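Local atomic coordinates of SAM dependent methyltransferase (Agrobacterium tumefaciens, PDB entry 2IGT), a protein that binds S-adenosylmethionine and probably transfers its methyl group to an acceptor substrate. Residues Pro154-Asn159 against Gly175-His180. Numbering follows the deposited sequence.
Sequences PLKVLN and GAEVTH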
# COMPACT_ATOMS: atom_id res chain seq x y z
N PRO A 154 -28.03 28.39 -17.67
CA PRO A 154 -26.77 27.69 -17.35
C PRO A 154 -27.07 26.30 -16.81
O PRO A 154 -27.79 26.17 -15.81
CB PRO A 154 -26.16 28.55 -16.23
CG PRO A 154 -26.88 29.84 -16.27
CD PRO A 154 -28.26 29.54 -16.78
N LEU A 155 -26.55 25.27 -17.45
CA LEU A 155 -26.81 23.90 -17.01
C LEU A 155 -25.95 23.47 -15.83
O LEU A 155 -24.76 23.81 -15.77
CB LEU A 155 -26.57 22.93 -18.17
CG LEU A 155 -27.48 23.14 -19.38
CD1 LEU A 155 -27.31 21.93 -20.30
CD2 LEU A 155 -28.95 23.33 -18.92
N LYS A 156 -26.55 22.70 -14.92
CA LYS A 156 -25.79 22.01 -13.87
C LYS A 156 -25.32 20.68 -14.42
O LYS A 156 -26.15 19.83 -14.79
CB LYS A 156 -26.67 21.78 -12.65
CG LYS A 156 -27.07 23.06 -11.93
CD LYS A 156 -28.04 22.76 -10.76
CE LYS A 156 -29.49 22.57 -11.25
NZ LYS A 156 -30.41 22.20 -10.11
N VAL A 157 -24.00 20.50 -14.49
CA VAL A 157 -23.38 19.29 -15.07
C VAL A 157 -22.62 18.55 -13.97
O VAL A 157 -21.79 19.12 -13.27
CB VAL A 157 -22.42 19.64 -16.25
CG1 VAL A 157 -21.64 18.40 -16.74
CG2 VAL A 157 -23.23 20.32 -17.38
N LEU A 158 -22.91 17.27 -13.84
CA LEU A 158 -22.18 16.41 -12.91
C LEU A 158 -21.32 15.46 -13.71
O LEU A 158 -21.79 14.83 -14.66
CB LEU A 158 -23.17 15.61 -12.01
CG LEU A 158 -22.62 14.58 -11.01
CD1 LEU A 158 -21.79 15.28 -9.90
CD2 LEU A 158 -23.81 13.83 -10.41
N ASN A 159 -20.06 15.33 -13.31
CA ASN A 159 -19.11 14.48 -14.00
C ASN A 159 -18.49 13.51 -12.99
O ASN A 159 -17.64 13.91 -12.18
CB ASN A 159 -18.02 15.36 -14.67
CG ASN A 159 -17.06 14.55 -15.54
OD1 ASN A 159 -17.33 13.39 -15.89
ND2 ASN A 159 -15.92 15.16 -15.89
N GLY A 175 -20.16 27.45 -20.22
CA GLY A 175 -21.03 28.18 -19.31
C GLY A 175 -21.76 27.36 -18.26
O GLY A 175 -22.63 27.88 -17.56
N ALA A 176 -21.41 26.08 -18.12
CA ALA A 176 -22.08 25.23 -17.13
C ALA A 176 -21.54 25.42 -15.71
O ALA A 176 -20.38 25.79 -15.52
CB ALA A 176 -21.95 23.75 -17.52
N GLU A 177 -22.39 25.14 -14.74
CA GLU A 177 -21.97 24.97 -13.34
C GLU A 177 -21.64 23.49 -13.16
O GLU A 177 -22.52 22.63 -13.24
CB GLU A 177 -23.09 25.45 -12.42
CG GLU A 177 -23.59 26.84 -12.88
CD GLU A 177 -24.71 27.44 -12.02
OE1 GLU A 177 -25.24 26.74 -11.13
OE2 GLU A 177 -25.05 28.63 -12.27
N VAL A 178 -20.35 23.20 -12.94
CA VAL A 178 -19.81 21.83 -13.01
C VAL A 178 -19.48 21.33 -11.61
O VAL A 178 -18.91 22.06 -10.78
CB VAL A 178 -18.54 21.76 -13.90
CG1 VAL A 178 -18.03 20.28 -14.05
CG2 VAL A 178 -18.85 22.35 -15.27
N THR A 179 -19.90 20.10 -11.33
CA THR A 179 -19.43 19.36 -10.16
C THR A 179 -18.64 18.15 -10.66
O THR A 179 -19.16 17.29 -11.42
CB THR A 179 -20.61 18.96 -9.25
OG1 THR A 179 -21.27 20.15 -8.80
CG2 THR A 179 -20.12 18.12 -8.03
N HIS A 180 -17.36 18.10 -10.29
CA HIS A 180 -16.44 17.05 -10.75
C HIS A 180 -16.09 16.13 -9.57
O HIS A 180 -15.63 16.58 -8.51
CB HIS A 180 -15.19 17.73 -11.36
CG HIS A 180 -14.08 16.79 -11.76
ND1 HIS A 180 -13.35 16.05 -10.86
CD2 HIS A 180 -13.53 16.56 -12.98
CE1 HIS A 180 -12.41 15.37 -11.51
NE2 HIS A 180 -12.50 15.67 -12.79
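Val-157 and Thr-179 sit at the middle of a four-rung parallel ladder: Val-157 N donates to Glu-177 O and Val-157 O takes the N-H of Thr-179, each at 2.9 Å and both nearly straight at 170°. Toward the strand starts, Leu-155 O accepts a more bent bond from Glu-177 N, and toward their C-terminal ends Thr-179 O receives Asn-159 N. Three of these carbonyls also meet a CA-H: Glu-177 O that of Lys-156, Val-157 O that of Val-178 and Thr-179 O that of Leu-158. The strands belong to a right-handed beta-alpha-beta crossover of the Rossmann-like methyltransferase fold, in which helix 166-173 connects the two strands; Gly-175, with positive phi, ends that helix in a Schellman motif. On the face that helix covers, Val-157 lays CG2 against CB of Ala-176 at 3.7 Å. Farther along, Asn-159 and His-180 run side by side, amide and ring planes 83° apart, ND2 lying 4.0 Å from His-180 CD2. Asn-159 ND2 is hydrogen-bonded to Ser-168 OG of the covering helix, while the His-180 side chain comes within about 7 Å of the bound S-adenosylmethionine. The other face carries Leu-158 and Thr-179. With chi1 at -61°, Thr-179 holds OG1 beside its own backbone N, where it is hydrogen-bonded to Arg-206 NH2, and turns CG2 to within 3.8 Å of Leu-158 CD1; Phe-215 of helix 212-222 packs on both residues. At the more open end of this face, the aliphatic part of Lys-156 passes Glu-177 obliquely, CG 4.2 Å from OE1, but its NZ makes a hydrogen bond to Thr-225 O instead of the carboxylate.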